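PDB 6M6S: dicer Related Helicase, which binds double-stranded RNA through this C-terminal domain and, as a whole RIG-I-like helicase, probably hydrolyses ATP when acting on RNA. Local coordinates for residues Val53-Leu64 with Ser153-Arg164; Asn7-Ser15 with Ala94-Asp102. All blocks are in the same frame, centred on the assembly; numbering follows the deposited sequence.

Overall arrangement
The two contacts lie on opposite sides of the centre of the C-terminal domain, their centres about 34 Å apart and their nearest atoms about 15 Å apart. They share no strand or helix. Along the chain their segments alternate: 7-15, 53-64, 94-102, 153-164. Contact 2 pairs strands 11-14 and 95-99, the two inner strands of a four-stranded antiparallel sheet, and carries Cys14 of the zinc site. Contact 1 joins the start of strand 61-69, in another antiparallel sheet, and the loop before it to the long helix 140-167. One side thus carries a zinc-binding sheet, the other a helix behind an RNA-contacting loop. Strand 61-69 ends at Cys69, another zinc ligand.

Contact 1 of 2, residues Val53-Leu64 with Ser153-Arg164; sequences VSKYLSEDNQPL and SRQHNKQLEMKR. With nucleotides of chain C.
The imidazole of His156 is held between two CH-pi contacts, with Gln62 CB over one face, 3.7 Å from the ring centroid, and Leu57 CD2 over the opposite face, offset toward the rim. At the ring's edge lie Ser58 N and a water that also binds Ser54 N and Pro63 O. His156 NE2 lies near both Ser58 N and Ser58 O; it can accept weakly from the first or donate weakly to the second, not both at once. The Tyr56 ring lays one face over the base of C12 of chain C, CE2 lying 3.4 Å from N3. This is helix-on-loop packing in a RIG-I-type C-terminal domain: helix 140-167 covers the loop leading into strand 61-69.

Gln62 does more than cover the ring. Its amide lies stacked on the imidazole, the planes 24° apart. NE2 donates to Asn157 OD1 at 2.7 Å, in that acceptor's carbonyl plane, and OE1 accepts from Ser153 OG at 3.0 Å. Both ends of the amide are therefore gripped by the helix, which fixes its rotation. Lys81 is a second partner of Ser153 OG.

Apolar packing continues along the helix. Leu57 CB meets Leu160 CD1 at 3.9 Å, and Val53 CG1 rests on the CG of Gln159. Lys163 bends at chi3 (70°), which turns NZ back to Leu57 O at 3.1 Å. The guanidinium of Arg164 lies over Leu160 CD2. Its NH1 forms a salt bridge with Glu59, meeting OE2 at 3.0 Å from above the carboxylate plane.

Contact 2 of 2, residues Asn7-Ser15 with Ala94-Asp102; sequences NKIYKLMCS and ALTFVQESD. With ZN (zinc ion), chain F.
Strands 11-14 and 95-99 run antiparallel, with Lys11-Val98 and Met13-Thr96 as hydrogen-bonded pairs and Leu12-Phe97 and Cys14-Leu95 as non-hydrogen-bonded pairs. Ser15 N extends the bonding to Ala94 O. These are the inner strands of a four-stranded sheet, flanked by 20-23 and 104-106.

On one face Leu12 and Phe97 lie side by side and point the same way, with Leu12 CD1 3.6 Å from Phe97 CD1. Leu12 CD2 also reaches Leu95 CD1. Trp111 and Val114 of helix 111-117 pack against this face. On the other, Met13 CG, in one of its two conformers, touches Val98 CG2 at 3.7 Å.

Gln99 organises the far end. Its CG makes a CH-pi contact over one face of the Tyr10 ring, offset toward the rim, while its amide stands nearly perpendicular to that ring (89°). The chain bends at chi2 (-59°), bringing NE2 to Ile9 O at 2.8 Å. OE1 takes the backbone N of Asp102 at 2.9 Å and, weakly, that of Ser101. With an alanine here, Ile9 O would probably lose this donor, the backbone N of Asp102 its acceptor, and the Tyr10 ring the CH group over its face. Beside Gln99, the extended Lys8 forms a salt bridge from NZ to Asp102 OD2 at 2.6 Å, on the syn side but tilted out of the carboxylate plane. The same oxygen accepts from a water.

Cys14 SG binds zinc at 2.4 Å, and Cys17, Cys69 and Cys72 complete the site. Backbone bonds of Met13 and Ser15 flank Cys14, which is consistent with holding this ligand in place, while a salt bridge and an amide join the two segments at the opposite end.

Contact 1 of 2, residues Val53-Leu64 with Ser153-Arg164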
loop_
_atom_site.group_PDB
_atom_site.type_symbol
_atom_site.label_atom_id
_atom_site.label_comp_id
_atom_site.label_asym_id
_atom_site.label_seq_id
_atom_site.Cartn_x
_atom_site.Cartn_y
_atom_site.Cartn_z
ATOM N N VAL B 53 -5.214 12.839 -25.437
ATOM C CA VAL B 53 -3.750 12.754 -25.500
ATOM C C VAL B 53 -3.216 13.245 -24.164
ATOM O O VAL B 53 -3.802 14.127 -23.546
ATOM C CB VAL B 53 -3.222 13.610 -26.695
ATOM C CG1 VAL B 53 -1.715 13.778 -26.670
ATOM C CG2 VAL B 53 -3.668 13.042 -28.037
ATOM N N SER B 54 -2.135 12.637 -23.699
ATOM C CA SER B 54 -1.524 12.986 -22.433
ATOM C C SER B 54 -1.134 14.440 -22.451
ATOM O O SER B 54 -0.861 15.010 -23.512
ATOM C CB SER B 54 -0.248 12.153 -22.233
ATOM O OG SER B 54 0.349 12.432 -20.972
ATOM N N LYS B 55 -1.103 15.044 -21.275
ATOM C CA LYS B 55 -0.627 16.409 -21.151
ATOM C C LYS B 55 0.910 16.420 -21.185
ATOM O O LYS B 55 1.539 17.424 -21.529
ATOM C CB LYS B 55 -1.185 17.017 -19.857
ATOM C CG LYS B 55 -2.719 17.155 -19.910
ATOM C CD LYS B 55 -3.279 17.839 -18.669
ATOM C CE LYS B 55 -2.964 17.031 -17.415
ATOM N NZ LYS B 55 -3.607 15.663 -17.385
ATOM N N TYR B 56 1.502 15.276 -20.837
ATOM C CA TYR B 56 2.941 15.119 -20.981
ATOM C C TYR B 56 3.254 14.722 -22.421
ATOM O O TYR B 56 2.969 13.592 -22.820
ATOM C CB TYR B 56 3.486 14.111 -19.965
ATOM C CG TYR B 56 4.934 13.758 -20.172
ATOM C CD1 TYR B 56 5.883 14.741 -20.447
ATOM C CD2 TYR B 56 5.354 12.427 -20.088
ATOM C CE1 TYR B 56 7.232 14.418 -20.649
ATOM C CE2 TYR B 56 6.693 12.104 -20.288
ATOM C CZ TYR B 56 7.612 13.076 -20.561
ATOM O OH TYR B 56 8.911 12.691 -20.753
ATOM N N LEU B 57 3.832 15.651 -23.187
ATOM C CA LEU B 57 4.169 15.384 -24.590
ATOM C C LEU B 57 5.662 15.262 -24.797
ATOM O O LEU B 57 6.389 16.199 -24.515
ATOM C CB LEU B 57 3.680 16.510 -25.485
ATOM C CG LEU B 57 2.171 16.760 -25.476
ATOM C CD1 LEU B 57 1.941 17.957 -26.290
ATOM C CD2 LEU B 57 1.371 15.576 -26.035
ATOM N N SER B 58 6.112 14.139 -25.351
ATOM C CA SER B 58 7.523 13.984 -25.677
ATOM C C SER B 58 7.680 12.985 -26.808
ATOM O O SER B 58 6.742 12.277 -27.178
ATOM C CB SER B 58 8.304 13.483 -24.458
ATOM O OG SER B 58 8.144 12.069 -24.331
ATOM N N GLU B 59 8.873 12.919 -27.377
ATOM C CA GLU B 59 9.088 11.977 -28.445
ATOM C C GLU B 59 9.423 10.571 -27.928
ATOM O O GLU B 59 9.018 9.561 -28.502
ATOM C CB GLU B 59 10.243 12.484 -29.275
ATOM C CG GLU B 59 10.101 12.152 -30.706
ATOM C CD GLU B 59 11.105 12.880 -31.546
ATOM O OE1 GLU B 59 10.912 12.893 -32.779
ATOM O OE2 GLU B 59 12.081 13.442 -30.983
ATOM N N ASP B 60 10.156 10.536 -26.830
ATOM C CA ASP B 60 10.828 9.341 -26.351
ATOM C C ASP B 60 10.156 8.677 -25.166
ATOM O O ASP B 60 10.624 7.644 -24.670
ATOM C CB ASP B 60 12.259 9.718 -25.975
ATOM C CG ASP B 60 13.088 10.090 -27.184
ATOM O OD1 ASP B 60 13.666 9.174 -27.801
ATOM O OD2 ASP B 60 13.144 11.288 -27.532
ATOM N N ASN B 61 9.085 9.278 -24.676
ATOM C CA ASN B 61 8.417 8.693 -23.552
ATOM C C ASN B 61 6.979 9.154 -23.635
ATOM O O ASN B 61 6.649 10.206 -23.110
ATOM C CB ASN B 61 9.081 9.166 -22.236
ATOM C CG ASN B 61 8.489 8.510 -21.035
ATOM O OD1 ASN B 61 7.279 8.374 -20.922
ATOM N ND2 ASN B 61 9.342 8.070 -20.135
ATOM N N GLN B 62 6.149 8.426 -24.378
ATOM C CA GLN B 62 4.755 8.845 -24.602
ATOM C C GLN B 62 3.806 7.979 -23.810
ATOM O O GLN B 62 3.750 6.788 -24.062
ATOM C CB GLN B 62 4.398 8.678 -26.101
ATOM C CG GLN B 62 5.454 9.186 -27.049
ATOM C CD GLN B 62 5.023 9.103 -28.505
ATOM O OE1 GLN B 62 4.110 8.337 -28.859
ATOM N NE2 GLN B 62 5.642 9.923 -29.344
ATOM N N PRO B 63 3.064 8.540 -22.824
ATOM C CA PRO B 63 1.999 7.752 -22.202
ATOM C C PRO B 63 0.873 7.553 -23.226
ATOM O O PRO B 63 0.397 8.542 -23.767
ATOM C CB PRO B 63 1.505 8.665 -21.063
ATOM C CG PRO B 63 2.672 9.732 -20.892
ATOM C CD PRO B 63 3.071 9.934 -22.328
ATOM N N LEU B 64 0.471 6.307 -23.507
ATOM C CA LEU B 64 -0.531 6.089 -24.571
ATOM C C LEU B 64 -1.789 5.338 -24.051
ATOM O O LEU B 64 -2.412 5.782 -23.071
ATOM C CB LEU B 64 0.108 5.385 -25.755
ATOM C CG LEU B 64 1.279 6.097 -26.451
ATOM C CD1 LEU B 64 1.938 5.153 -27.501
ATOM C CD2 LEU B 64 0.769 7.395 -27.151
ATOM N N SER B 153 -0.399 6.734 -30.667
ATOM C CA SER B 153 0.916 7.352 -30.877
ATOM C C SER B 153 0.858 8.433 -31.953
ATOM O O SER B 153 1.505 9.487 -31.846
ATOM C CB SER B 153 1.966 6.324 -31.290
ATOM O OG SER B 153 3.242 6.952 -31.389
ATOM N N ARG B 154 0.085 8.176 -33.008
ATOM C CA ARG B 154 0.005 9.147 -34.095
ATOM C C ARG B 154 -0.676 10.419 -33.602
ATOM O O ARG B 154 -0.276 11.534 -33.962
ATOM C CB ARG B 154 -0.713 8.564 -35.308
ATOM C CG ARG B 154 0.219 7.751 -36.247
ATOM C CD ARG B 154 -0.341 7.520 -37.682
ATOM N NE ARG B 154 -1.637 6.852 -37.637
ATOM C CZ ARG B 154 -1.801 5.529 -37.582
ATOM N NH1 ARG B 154 -0.755 4.710 -37.618
ATOM N NH2 ARG B 154 -3.020 5.018 -37.509
ATOM N N GLN B 155 -1.715 10.273 -32.794
ATOM C CA GLN B 155 -2.392 11.414 -32.209
ATOM C C GLN B 155 -1.516 12.156 -31.239
ATOM O O GLN B 155 -1.636 13.330 -31.102
ATOM C CB GLN B 155 -3.635 11.021 -31.452
ATOM C CG GLN B 155 -4.800 10.499 -32.238
ATOM C CD GLN B 155 -5.437 11.540 -33.131
ATOM O OE1 GLN B 155 -5.684 12.671 -32.731
ATOM N NE2 GLN B 155 -5.713 11.145 -34.339
ATOM N N HIS B 156 -0.701 11.438 -30.497
ATOM C CA HIS B 156 0.243 12.043 -29.554
ATOM C C HIS B 156 1.265 12.856 -30.337
ATOM O O HIS B 156 1.584 13.985 -29.968
ATOM C CB HIS B 156 0.967 10.960 -28.766
ATOM C CG HIS B 156 1.929 11.480 -27.734
ATOM N ND1 HIS B 156 1.652 11.471 -26.389
ATOM C CD2 HIS B 156 3.163 12.030 -27.857
ATOM C CE1 HIS B 156 2.667 11.982 -25.717
ATOM N NE2 HIS B 156 3.599 12.328 -26.586
ATOM N N ASN B 157 1.785 12.279 -31.420
ATOM C CA ASN B 157 2.817 12.953 -32.205
ATOM C C ASN B 157 2.288 14.210 -32.835
ATOM O O ASN B 157 3.006 15.205 -33.001
ATOM C CB ASN B 157 3.346 12.046 -33.314
ATOM C CG ASN B 157 4.185 10.920 -32.779
ATOM O OD1 ASN B 157 4.672 10.989 -31.663
ATOM N ND2 ASN B 157 4.374 9.875 -33.586
ATOM N N LYS B 158 1.031 14.156 -33.247
ATOM C CA LYS B 158 0.433 15.299 -33.896
ATOM C C LYS B 158 0.295 16.495 -32.950
ATOM O O LYS B 158 0.542 17.635 -33.374
ATOM C CB LYS B 158 -0.919 14.922 -34.447
ATOM C CG LYS B 158 -1.558 16.045 -35.147
ATOM C CD LYS B 158 -2.805 15.588 -35.869
ATOM C CE LYS B 158 -3.462 16.770 -36.632
ATOM N NZ LYS B 158 -4.061 17.833 -35.746
ATOM N N GLN B 159 -0.074 16.229 -31.693
ATOM C CA GLN B 159 -0.112 17.255 -30.639
ATOM C C GLN B 159 1.289 17.779 -30.316
ATOM O O GLN B 159 1.497 18.988 -30.108
ATOM C CB GLN B 159 -0.729 16.695 -29.349
ATOM C CG GLN B 159 -2.232 16.502 -29.394
ATOM C CD GLN B 159 -2.971 17.794 -29.735
ATOM O OE1 GLN B 159 -3.701 17.864 -30.717
ATOM N NE2 GLN B 159 -2.786 18.814 -28.915
ATOM N N LEU B 160 2.243 16.855 -30.243
ATOM C CA LEU B 160 3.646 17.188 -30.015
ATOM C C LEU B 160 4.196 18.161 -31.047
ATOM O O LEU B 160 4.878 19.137 -30.669
ATOM C CB LEU B 160 4.506 15.924 -29.961
ATOM C CG LEU B 160 5.989 16.219 -29.756
ATOM C CD1 LEU B 160 6.163 16.987 -28.460
ATOM C CD2 LEU B 160 6.795 14.948 -29.733
ATOM N N GLU B 161 3.887 17.917 -32.330
ATOM C CA GLU B 161 4.244 18.810 -33.425
ATOM C C GLU B 161 3.793 20.224 -33.120
ATOM O O GLU B 161 4.539 21.203 -33.318
ATOM C CB GLU B 161 3.544 18.389 -34.720
ATOM C CG GLU B 161 4.118 17.173 -35.421
ATOM C CD GLU B 161 4.018 17.277 -36.963
ATOM O OE1 GLU B 161 3.058 17.904 -37.478
ATOM O OE2 GLU B 161 4.911 16.745 -37.667
ATOM N N MET B 162 2.554 20.350 -32.665
ATOM C CA MET B 162 2.040 21.682 -32.402
ATOM C C MET B 162 2.755 22.305 -31.182
ATOM O O MET B 162 3.190 23.456 -31.224
ATOM C CB MET B 162 0.511 21.673 -32.288
ATOM C CG MET B 162 -0.072 23.061 -32.098
ATOM S SD MET B 162 0.880 24.380 -32.939
ATOM C CE MET B 162 0.613 24.045 -34.659
ATOM N N LYS B 163 2.952 21.536 -30.127
ATOM C CA LYS B 163 3.669 22.106 -28.993
ATOM C C LYS B 163 5.086 22.558 -29.391
ATOM O O LYS B 163 5.482 23.682 -29.056
ATOM C CB LYS B 163 3.702 21.184 -27.773
ATOM C CG LYS B 163 4.276 21.897 -26.559
ATOM C CD LYS B 163 4.744 20.937 -25.479
ATOM C CE LYS B 163 6.004 20.161 -25.901
ATOM N NZ LYS B 163 6.567 19.308 -24.787
ATOM N N ARG B 164 5.827 21.712 -30.121
ATOM C CA ARG B 164 7.197 22.062 -30.545
ATOM C C ARG B 164 7.194 23.289 -31.383
ATOM O O ARG B 164 8.083 24.147 -31.280
ATOM C CB ARG B 164 7.843 20.963 -31.372
ATOM C CG ARG B 164 8.500 19.934 -30.519
ATOM C CD ARG B 164 9.134 18.851 -31.330
ATOM N NE ARG B 164 9.625 17.831 -30.417
ATOM C CZ ARG B 164 10.022 16.620 -30.793
ATOM N NH1 ARG B 164 10.456 15.752 -29.882
ATOM N NH2 ARG B 164 9.989 16.274 -32.075
ATOM P P C C 12 14.670 15.099 -18.607
ATOM O OP1 C C 12 15.833 14.867 -19.512
ATOM O OP2 C C 12 13.855 16.313 -18.827
ATOM O "O5'" C C 12 13.735 13.810 -18.621
ATOM C "C5'" C C 12 14.291 12.508 -18.627
ATOM C "C4'" C C 12 13.225 11.447 -18.592
ATOM O "O4'" C C 12 12.368 11.642 -17.455
ATOM C "C3'" C C 12 12.253 11.411 -19.749
ATOM O "O3'" C C 12 12.811 10.846 -20.917
ATOM C "C2'" C C 12 11.129 10.576 -19.177
ATOM O "O2'" C C 12 11.489 9.203 -19.211
ATOM C "C1'" C C 12 11.108 11.051 -17.717
ATOM N N1 C C 12 10.039 12.052 -17.509
ATOM C C2 C C 12 8.764 11.577 -17.235
ATOM O O2 C C 12 8.609 10.344 -17.117
ATOM N N3 C C 12 7.759 12.470 -17.055
ATOM C C4 C C 12 7.996 13.771 -17.206
ATOM N N4 C C 12 6.970 14.603 -17.038
ATOM C C5 C C 12 9.288 14.284 -17.507
ATOM C C6 C C 12 10.270 13.389 -17.658
HETATM O O HOH W 1 -0.861 10.465 -25.251
HETATM O O HOH W 2 4.848 18.122 -22.005
#

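Contact 2 of 2, residues Asn7-Ser15 with Ala94-Asp102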
loop_
_atom_site.group_PDB
_atom_site.type_symbol
_atom_site.label_atom_id
_atom_site.label_comp_id
_atom_site.label_asym_id
_atom_site.label_seq_id
_atom_site.Cartn_x
_atom_site.Cartn_y
_atom_site.Cartn_z
ATOM N N ASN B 7 17.282 -12.867 -2.621
ATOM C CA ASN B 7 16.872 -12.513 -3.993
ATOM C C ASN B 7 15.688 -13.267 -4.541
ATOM O O ASN B 7 15.761 -13.828 -5.638
ATOM C CB ASN B 7 18.033 -12.661 -4.973
ATOM C CG ASN B 7 19.000 -11.504 -4.898
ATOM O OD1 ASN B 7 20.188 -11.704 -4.673
ATOM N ND2 ASN B 7 18.499 -10.285 -5.096
ATOM N N LYS B 8 14.575 -13.227 -3.827
ATOM C CA LYS B 8 13.396 -13.966 -4.250
ATOM C C LYS B 8 12.701 -13.427 -5.489
ATOM O O LYS B 8 12.622 -12.204 -5.710
ATOM C CB LYS B 8 12.406 -13.983 -3.115
ATOM C CG LYS B 8 13.024 -14.606 -1.858
ATOM C CD LYS B 8 12.024 -14.681 -0.699
ATOM C CE LYS B 8 12.658 -15.347 0.540
ATOM N NZ LYS B 8 11.948 -15.005 1.817
ATOM N N ILE B 9 12.154 -14.340 -6.281
ATOM C CA ILE B 9 11.331 -13.949 -7.399
ATOM C C ILE B 9 9.881 -13.857 -6.942
ATOM O O ILE B 9 9.390 -14.693 -6.148
ATOM C CB ILE B 9 11.475 -14.944 -8.529
ATOM C CG1 ILE B 9 12.932 -14.889 -9.004
ATOM C CG2 ILE B 9 10.469 -14.641 -9.651
ATOM C CD1 ILE B 9 13.261 -15.814 -10.129
ATOM N N TYR B 10 9.196 -12.797 -7.381
ATOM C CA TYR B 10 7.813 -12.609 -7.062
ATOM C C TYR B 10 6.958 -12.705 -8.280
ATOM O O TYR B 10 7.378 -12.320 -9.379
ATOM C CB TYR B 10 7.585 -11.200 -6.420
ATOM C CG TYR B 10 8.091 -11.136 -5.000
ATOM C CD1 TYR B 10 9.450 -11.076 -4.729
ATOM C CD2 TYR B 10 7.212 -11.119 -3.951
ATOM C CE1 TYR B 10 9.943 -11.021 -3.434
ATOM C CE2 TYR B 10 7.697 -11.079 -2.642
ATOM C CZ TYR B 10 9.046 -10.991 -2.406
ATOM O OH TYR B 10 9.529 -10.930 -1.131
ATOM N N LYS B 11 5.729 -13.185 -8.094
ATOM C CA LYS B 11 4.731 -13.099 -9.142
ATOM C C LYS B 11 3.977 -11.789 -9.016
ATOM O O LYS B 11 3.615 -11.380 -7.894
ATOM C CB LYS B 11 3.747 -14.237 -8.962
ATOM C CG LYS B 11 4.333 -15.556 -9.396
ATOM C CD LYS B 11 3.302 -16.660 -9.264
ATOM C CE LYS B 11 4.008 -18.020 -9.193
ATOM N NZ LYS B 11 3.021 -19.074 -8.812
ATOM N N LEU B 12 3.722 -11.085 -10.113
ATOM C CA LEU B 12 2.894 -9.874 -10.074
ATOM C C LEU B 12 1.500 -10.230 -10.550
ATOM O O LEU B 12 1.335 -10.673 -11.725
ATOM C CB LEU B 12 3.456 -8.803 -11.017
ATOM C CG LEU B 12 4.604 -7.965 -10.417
ATOM C CD1 LEU B 12 5.761 -8.781 -9.889
ATOM C CD2 LEU B 12 5.092 -6.886 -11.425
ATOM N N MET B 13 0.476 -10.043 -9.705
ATOM C CA MET B 13 -0.883 -10.517 -10.010
ATOM C C MET B 13 -1.854 -9.370 -9.957
ATOM O O MET B 13 -1.612 -8.411 -9.233
ATOM C CB MET B 13 -1.396 -11.488 -8.949
ATOM C CG MET B 13 -0.345 -12.277 -8.242
ATOM S SD MET B 13 0.160 -13.568 -9.343
ATOM C CE MET B 13 -1.219 -14.699 -9.318
ATOM N N CYS B 14 -2.972 -9.538 -10.656
ATOM C CA CYS B 14 -4.111 -8.613 -10.573
ATOM C C CYS B 14 -4.675 -8.669 -9.152
ATOM O O CYS B 14 -5.063 -9.746 -8.667
ATOM C CB CYS B 14 -5.173 -9.018 -11.582
ATOM S SG CYS B 14 -6.587 -7.878 -11.546
ATOM N N SER B 15 -4.746 -7.518 -8.492
ATOM C CA SER B 15 -5.247 -7.478 -7.107
ATOM C C SER B 15 -6.732 -7.809 -7.055
ATOM O O SER B 15 -7.252 -8.229 -6.027
ATOM C CB SER B 15 -5.005 -6.115 -6.456
ATOM O OG SER B 15 -3.634 -5.855 -6.152
ATOM N N ALA B 94 -2.694 -1.670 -8.636
ATOM C CA ALA B 94 -3.525 -2.695 -9.187
ATOM C C ALA B 94 -2.921 -4.070 -8.981
ATOM O O ALA B 94 -3.548 -5.056 -9.395
ATOM C CB ALA B 94 -3.582 -2.457 -10.714
ATOM N N LEU B 95 -1.775 -4.101 -8.304
ATOM C CA LEU B 95 -0.965 -5.334 -8.164
ATOM C C LEU B 95 -0.939 -5.909 -6.753
ATOM O O LEU B 95 -0.935 -5.179 -5.742
ATOM C CB LEU B 95 0.471 -5.064 -8.549
ATOM C CG LEU B 95 0.679 -4.687 -10.033
ATOM C CD1 LEU B 95 2.156 -4.460 -10.227
ATOM C CD2 LEU B 95 0.135 -5.778 -10.980
ATOM N N THR B 96 -0.922 -7.240 -6.708
ATOM C CA THR B 96 -0.531 -7.959 -5.503
ATOM C C THR B 96 0.748 -8.685 -5.873
ATOM O O THR B 96 0.840 -9.345 -6.934
ATOM C CB THR B 96 -1.603 -8.942 -5.090
ATOM O OG1 THR B 96 -2.767 -8.188 -4.675
ATOM C CG2 THR B 96 -1.192 -9.717 -3.830
ATOM N N PHE B 97 1.781 -8.593 -5.025
ATOM C CA PHE B 97 3.030 -9.319 -5.238
ATOM C C PHE B 97 2.998 -10.605 -4.433
ATOM O O PHE B 97 2.669 -10.585 -3.244
ATOM C CB PHE B 97 4.202 -8.460 -4.802
ATOM C CG PHE B 97 4.300 -7.177 -5.577
ATOM C CD1 PHE B 97 5.017 -7.118 -6.749
ATOM C CD2 PHE B 97 3.661 -6.049 -5.130
ATOM C CE1 PHE B 97 5.080 -5.921 -7.451
ATOM C CE2 PHE B 97 3.702 -4.855 -5.834
ATOM C CZ PHE B 97 4.462 -4.818 -7.008
ATOM N N VAL B 98 3.287 -11.739 -5.097
ATOM C CA VAL B 98 3.196 -13.004 -4.349
ATOM C C VAL B 98 4.549 -13.707 -4.382
ATOM O O VAL B 98 5.124 -13.877 -5.480
ATOM C CB VAL B 98 2.144 -13.905 -4.982
ATOM C CG1 VAL B 98 2.245 -15.335 -4.387
ATOM C CG2 VAL B 98 0.744 -13.259 -4.884
ATOM N N GLN B 99 5.038 -14.146 -3.224
ATOM C CA GLN B 99 6.221 -15.010 -3.171
ATOM C C GLN B 99 5.705 -16.420 -2.978
ATOM O O GLN B 99 5.310 -16.812 -1.895
ATOM C CB GLN B 99 7.152 -14.623 -2.016
ATOM C CG GLN B 99 8.636 -14.818 -2.383
ATOM C CD GLN B 99 8.960 -16.269 -2.774
ATOM O OE1 GLN B 99 8.638 -17.195 -2.031
ATOM N NE2 GLN B 99 9.573 -16.465 -3.945
ATOM N N GLU B 100 5.716 -17.219 -4.047
ATOM C CA GLU B 100 5.186 -18.588 -4.008
ATOM C C GLU B 100 5.781 -19.512 -2.946
ATOM O O GLU B 100 5.068 -20.282 -2.301
ATOM C CB GLU B 100 5.355 -19.238 -5.404
ATOM C CG GLU B 100 6.813 -19.337 -5.875
ATOM C CD GLU B 100 7.266 -18.166 -6.763
ATOM O OE1 GLU B 100 7.789 -18.452 -7.877
ATOM O OE2 GLU B 100 7.125 -16.972 -6.348
ATOM N N SER B 101 7.095 -19.455 -2.756
ATOM C CA SER B 101 7.717 -20.382 -1.826
ATOM C C SER B 101 7.401 -20.088 -0.369
ATOM O O SER B 101 7.242 -21.015 0.459
ATOM C CB SER B 101 9.222 -20.394 -2.045
ATOM O OG SER B 101 9.483 -21.053 -3.282
ATOM N N ASP B 102 7.345 -18.797 -0.056
ATOM C CA ASP B 102 7.027 -18.308 1.281
ATOM C C ASP B 102 5.527 -18.279 1.597
ATOM O O ASP B 102 5.155 -17.986 2.748
ATOM C CB ASP B 102 7.574 -16.886 1.469
ATOM C CG ASP B 102 9.080 -16.812 1.297
ATOM O OD1 ASP B 102 9.758 -17.862 1.419
ATOM O OD2 ASP B 102 9.588 -15.695 1.028
HETATM ZN ZN ZN F . -7.976 -9.110 -13.089
HETATM O O HOH W 3 8.317 -13.200 1.006
HETATM O O HOH W 4 -4.541 -10.790 -6.120
#